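Local coordinates for protein putative methyltransferase (Porphyromonas gingivalis, PDB 3LL7) that is a putative methyltransferase, probably transferring a methyl group to a substrate that is not yet identified, at residues Tyr166-Arg174 / Asp186-Leu194. Numbering follows the deposited sequence.
Sequences YIYVDPARR and DCEPDLIPL
Ala172 N bonds to Glu188 O at 2.7 Å, and Glu188 N returns a bond to Ala172 O at 2.8 Å. The two residues form an antiparallel hydrogen-bonded pair. Arg173 and Cys187 make the next, non-hydrogen-bonded pair. Arg174 NH2 bonds to Cys187 O at 3.2 Å, from above the carbonyl plane, and NH1 adds a weak, longer bond. Arg174 NH1 also forms a salt bridge with Glu188 OE1, at 2.7 Å, though the hydrogen bond within it is weak and bent. The guanidinium and carboxylate planes stand 85° apart. The Arg174 chain is extended at first and then bends at chi3 (43°), which turns the guanidinium back over the backbone of Asp186. Asp186 O sits over one face, offset toward its rim, and also accepts the backbone N of Arg174.

Pro171 lays its CG 3.9 Å from Cys187 SG, and its side chain crosses that of Leu191 at about a right angle. A cis peptide precedes Pro189, whose CG meets Val169 CG2 tip to tip. Val169 CG1 packs on Leu191 CD2 at 3.7 Å, while CG2 also meets Leu194 CD1 tip to tip.

Asp170-Pro171 after 166-169 is consistent with the Rossmann-like core of class I methyltransferases, many of which carry an Asp/Asn-Pro motif there. Strand 187-188 pairs with the end of strand 166-173, which runs between parallel neighbours 96-99 and 204-209. Helix 191-198 follows, and its Leu191 and Leu194 touch strand 204-209.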
ATOM      1  N   TYR A 166      10.639  16.819   8.676  1.00 15.48           N
ATOM      2  CA  TYR A 166      10.166  16.055   7.516  1.00 15.81           C
ATOM      3  C   TYR A 166       9.147  16.767   6.644  1.00 15.72           C
ATOM      4  O   TYR A 166       8.257  17.469   7.138  1.00 15.40           O
ATOM      5  CB  TYR A 166       9.585  14.716   7.946  1.00 16.02           C
ATOM      6  CG  TYR A 166      10.378  13.992   8.988  1.00 15.69           C
ATOM      7  CD1 TYR A 166      11.372  13.080   8.627  1.00 16.95           C
ATOM      8  CD2 TYR A 166      10.129  14.205  10.347  1.00 15.80           C
ATOM      9  CE1 TYR A 166      12.117  12.401   9.605  1.00 16.00           C
ATOM     10  CE2 TYR A 166      10.851  13.522  11.322  1.00 15.08           C
ATOM     11  CZ  TYR A 166      11.840  12.628  10.942  1.00 16.55           C
ATOM     12  OH  TYR A 166      12.532  11.953  11.920  1.00 15.49           O
ATOM     13  N   ILE A 167       9.312  16.604   5.338  1.00 15.05           N
ATOM     14  CA  ILE A 167       8.336  17.059   4.365  1.00 14.70           C
ATOM     15  C   ILE A 167       7.771  15.823   3.662  1.00 14.47           C
ATOM     16  O   ILE A 167       8.518  15.042   3.046  1.00 15.34           O
ATOM     17  CB  ILE A 167       8.938  18.067   3.345  1.00 14.50           C
ATOM     18  CG1 ILE A 167       9.313  19.376   4.059  1.00 13.69           C
ATOM     19  CG2 ILE A 167       7.954  18.364   2.233  1.00 13.24           C
ATOM     20  CD1 ILE A 167      10.106  20.346   3.224  1.00 12.27           C
ATOM     21  N   TYR A 168       6.458  15.658   3.772  1.00 13.80           N
ATOM     22  CA  TYR A 168       5.757  14.513   3.194  1.00 13.56           C
ATOM     23  C   TYR A 168       4.955  14.944   1.955  1.00 13.36           C
ATOM     24  O   TYR A 168       4.317  16.008   1.955  1.00 13.50           O
ATOM     25  CB  TYR A 168       4.853  13.881   4.257  1.00 13.53           C
ATOM     26  CG  TYR A 168       4.025  12.748   3.735  1.00 14.23           C
ATOM     27  CD1 TYR A 168       4.600  11.505   3.452  1.00 15.59           C
ATOM     28  CD2 TYR A 168       2.662  12.926   3.481  1.00 17.20           C
ATOM     29  CE1 TYR A 168       3.800  10.445   2.952  1.00 17.21           C
ATOM     30  CE2 TYR A 168       1.885  11.906   2.975  1.00 16.53           C
ATOM     31  CZ  TYR A 168       2.460  10.676   2.705  1.00 16.06           C
ATOM     32  OH  TYR A 168       1.667   9.668   2.216  1.00 16.79           O
ATOM     33  N   VAL A 169       5.021  14.138   0.897  1.00 12.78           N
ATOM     34  CA  VAL A 169       4.300  14.419  -0.328  1.00 12.56           C
ATOM     35  C   VAL A 169       3.711  13.130  -0.921  1.00 13.04           C
ATOM     36  O   VAL A 169       4.367  12.093  -0.968  1.00 12.76           O
ATOM     37  CB  VAL A 169       5.205  15.213  -1.339  1.00 13.59           C
ATOM     38  CG1 VAL A 169       6.480  14.423  -1.710  1.00 12.74           C
ATOM     39  CG2 VAL A 169       4.419  15.719  -2.572  1.00 14.80           C
ATOM     40  N   ASP A 170       2.473  13.219  -1.375  1.00 12.94           N
ATOM     41  CA  ASP A 170       1.786  12.093  -2.024  1.00 14.16           C
ATOM     42  C   ASP A 170       1.236  12.622  -3.348  1.00 13.60           C
ATOM     43  O   ASP A 170       0.101  13.098  -3.405  1.00 12.74           O
ATOM     44  CB  ASP A 170       0.680  11.570  -1.074  1.00 14.35           C
ATOM     45  CG  ASP A 170      -0.220  10.508  -1.703  1.00 16.94           C
ATOM     46  OD1 ASP A 170       0.119   9.968  -2.776  1.00 17.67           O
ATOM     47  OD2 ASP A 170      -1.301  10.231  -1.113  1.00 19.91           O
ATOM     48  N   PRO A 171       2.057  12.559  -4.421  1.00 13.83           N
ATOM     49  CA  PRO A 171       1.672  13.206  -5.679  1.00 14.39           C
ATOM     50  C   PRO A 171       0.525  12.495  -6.390  1.00 15.42           C
ATOM     51  O   PRO A 171       0.251  11.319  -6.120  1.00 15.37           O
ATOM     52  CB  PRO A 171       2.956  13.165  -6.531  1.00 13.89           C
ATOM     53  CG  PRO A 171       3.886  12.232  -5.855  1.00 14.31           C
ATOM     54  CD  PRO A 171       3.475  12.146  -4.411  1.00 13.40           C
ATOM     55  N   ALA A 172      -0.155  13.225  -7.271  1.00 16.65           N
ATOM     56  CA  ALA A 172      -1.195  12.663  -8.118  1.00 17.91           C
ATOM     57  C   ALA A 172      -0.629  12.415  -9.523  1.00 19.07           C
ATOM     58  O   ALA A 172       0.464  12.902  -9.859  1.00 19.25           O
ATOM     59  CB  ALA A 172      -2.416  13.600  -8.159  1.00 18.32           C
ATOM     60  N   ARG A 173      -1.368  11.643 -10.319  1.00 20.04           N
ATOM     61  CA  ARG A 173      -0.955  11.237 -11.662  1.00 21.19           C
ATOM     62  C   ARG A 173      -1.502  12.228 -12.689  1.00 21.91           C
ATOM     63  O   ARG A 173      -2.716  12.424 -12.778  1.00 22.20           O
ATOM     64  CB  ARG A 173      -1.476   9.821 -11.944  1.00 21.20           C
ATOM     65  CG  ARG A 173      -1.066   9.224 -13.283  1.00 22.06           C
ATOM     66  CD  ARG A 173      -1.655   7.830 -13.470  1.00 22.73           C
ATOM     67  NE  ARG A 173      -1.227   7.231 -14.732  1.00 24.63           N
ATOM     68  CZ  ARG A 173      -1.609   6.034 -15.178  1.00 25.43           C
ATOM     69  NH1 ARG A 173      -2.440   5.277 -14.470  1.00 26.06           N
ATOM     70  NH2 ARG A 173      -1.157   5.592 -16.344  1.00 26.22           N
ATOM     71  N   ARG A 174      -0.615  12.852 -13.462  1.00 22.61           N
ATOM     72  CA  ARG A 174      -1.037  13.879 -14.424  1.00 23.43           C
ATOM     73  C   ARG A 174      -1.522  13.295 -15.752  1.00 23.49           C
ATOM     74  O   ARG A 174      -0.923  12.359 -16.285  1.00 24.17           O
ATOM     75  CB  ARG A 174       0.087  14.889 -14.646  1.00 23.48           C
ATOM     76  CG  ARG A 174      -0.098  15.814 -15.843  1.00 24.67           C
ATOM     77  CD  ARG A 174       0.981  16.898 -15.887  1.00 26.40           C
ATOM     78  NE  ARG A 174       2.322  16.376 -15.594  1.00 27.18           N
ATOM     79  CZ  ARG A 174       2.949  16.509 -14.426  1.00 27.07           C
ATOM     80  NH1 ARG A 174       2.366  17.151 -13.419  1.00 27.01           N
ATOM     81  NH2 ARG A 174       4.161  15.993 -14.261  1.00 26.53           N
ATOM     82  N   ASP A 186       5.574  11.896 -14.445  1.00 27.24           N
ATOM     83  CA  ASP A 186       4.140  12.220 -14.443  1.00 26.85           C
ATOM     84  C   ASP A 186       3.629  12.730 -13.095  1.00 26.48           C
ATOM     85  O   ASP A 186       2.456  13.101 -12.983  1.00 26.80           O
ATOM     86  CB  ASP A 186       3.308  11.002 -14.865  1.00 26.69           C
ATOM     87  CG  ASP A 186       3.736  10.431 -16.205  1.00 27.32           C
ATOM     88  OD1 ASP A 186       4.094  11.214 -17.111  1.00 25.56           O
ATOM     89  OD2 ASP A 186       3.714   9.188 -16.340  1.00 28.44           O
ATOM     90  N   CYS A 187       4.500  12.749 -12.087  1.00 25.65           N
ATOM     91  CA  CYS A 187       4.110  13.154 -10.731  1.00 25.02           C
ATOM     92  C   CYS A 187       3.689  14.616 -10.639  1.00 24.28           C
ATOM     93  O   CYS A 187       4.368  15.509 -11.151  1.00 23.91           O
ATOM     94  CB  CYS A 187       5.219  12.853  -9.721  1.00 25.05           C
ATOM     95  SG  CYS A 187       5.327  11.095  -9.302  1.00 25.93           S
ATOM     96  N   GLU A 188       2.549  14.833  -9.991  1.00 23.51           N
ATOM     97  CA  GLU A 188       2.036  16.171  -9.710  1.00 23.02           C
ATOM     98  C   GLU A 188       1.808  16.307  -8.196  1.00 22.01           C
ATOM     99  O   GLU A 188       0.874  15.707  -7.668  1.00 22.10           O
ATOM    100  CB  GLU A 188       0.716  16.381 -10.458  1.00 23.24           C
ATOM    101  CG  GLU A 188       0.050  17.709 -10.183  1.00 24.56           C
ATOM    102  CD  GLU A 188       0.710  18.827 -10.942  1.00 27.68           C
ATOM    103  OE1 GLU A 188       0.653  18.795 -12.189  1.00 29.65           O
ATOM    104  OE2 GLU A 188       1.282  19.730 -10.293  1.00 28.44           O
ATOM    105  N   PRO A 189       2.639  17.110  -7.499  1.00 21.27           N
ATOM    106  CA  PRO A 189       3.703  18.003  -8.004  1.00 20.78           C
ATOM    107  C   PRO A 189       4.939  17.245  -8.478  1.00 20.61           C
ATOM    108  O   PRO A 189       5.157  16.102  -8.055  1.00 19.69           O
ATOM    109  CB  PRO A 189       4.073  18.820  -6.770  1.00 21.03           C
ATOM    110  CG  PRO A 189       3.763  17.889  -5.619  1.00 20.56           C
ATOM    111  CD  PRO A 189       2.503  17.211  -6.033  1.00 20.60           C
ATOM    112  N   ASP A 190       5.741  17.887  -9.331  1.00 19.78           N
ATOM    113  CA  ASP A 190       6.971  17.282  -9.853  1.00 19.75           C
ATOM    114  C   ASP A 190       8.001  17.195  -8.729  1.00 19.47           C
ATOM    115  O   ASP A 190       8.340  18.201  -8.111  1.00 19.00           O
ATOM    116  CB  ASP A 190       7.503  18.095 -11.045  1.00 20.20           C
ATOM    117  CG  ASP A 190       8.665  17.411 -11.774  1.00 20.94           C
ATOM    118  OD1 ASP A 190       9.079  16.293 -11.407  1.00 22.47           O
ATOM    119  OD2 ASP A 190       9.188  18.023 -12.723  1.00 23.16           O
ATOM    120  N   LEU A 191       8.480  15.980  -8.460  1.00 19.07           N
ATOM    121  CA  LEU A 191       9.326  15.720  -7.287  1.00 19.35           C
ATOM    122  C   LEU A 191      10.756  16.236  -7.403  1.00 19.48           C
ATOM    123  O   LEU A 191      11.424  16.491  -6.393  1.00 19.46           O
ATOM    124  CB  LEU A 191       9.361  14.218  -6.971  1.00 19.09           C
ATOM    125  CG  LEU A 191       8.059  13.530  -6.570  1.00 20.02           C
ATOM    126  CD1 LEU A 191       8.322  12.047  -6.338  1.00 20.44           C
ATOM    127  CD2 LEU A 191       7.430  14.166  -5.327  1.00 21.34           C
ATOM    128  N   ILE A 192      11.233  16.367  -8.633  1.00 19.43           N
ATOM    129  CA  ILE A 192      12.608  16.791  -8.852  1.00 20.06           C
ATOM    130  C   ILE A 192      12.822  18.275  -8.510  1.00 19.76           C
ATOM    131  O   ILE A 192      13.684  18.579  -7.683  1.00 19.69           O
ATOM    132  CB  ILE A 192      13.133  16.337 -10.240  1.00 20.12           C
ATOM    133  CG1 ILE A 192      13.209  14.799 -10.249  1.00 21.21           C
ATOM    134  CG2 ILE A 192      14.500  16.935 -10.520  1.00 20.74           C
ATOM    135  CD1 ILE A 192      13.093  14.135 -11.624  1.00 24.28           C
ATOM    136  N   PRO A 193      12.017  19.200  -9.087  1.00 19.91           N
ATOM    137  CA  PRO A 193      12.172  20.586  -8.644  1.00 19.80           C
ATOM    138  C   PRO A 193      11.811  20.780  -7.165  1.00 19.68           C
ATOM    139  O   PRO A 193      12.423  21.613  -6.487  1.00 19.45           O
ATOM    140  CB  PRO A 193      11.197  21.359  -9.547  1.00 20.48           C
ATOM    141  CG  PRO A 193      10.993  20.466 -10.740  1.00 20.15           C
ATOM    142  CD  PRO A 193      11.013  19.091 -10.158  1.00 19.92           C
ATOM    143  N   LEU A 194      10.842  20.005  -6.671  1.00 18.90           N
ATOM    144  CA  LEU A 194      10.418  20.091  -5.276  1.00 19.12           C
ATOM    145  C   LEU A 194      11.587  19.803  -4.335  1.00 18.91           C
ATOM    146  O   LEU A 194      11.821  20.545  -3.379  1.00 18.80           O
ATOM    147  CB  LEU A 194       9.272  19.104  -5.018  1.00 19.43           C
ATOM    148  CG  LEU A 194       8.508  19.069  -3.687  1.00 21.25           C
ATOM    149  CD1 LEU A 194       7.243  18.244  -3.876  1.00 20.74           C
ATOM    150  CD2 LEU A 194       9.323  18.495  -2.525  1.00 20.57           C
TER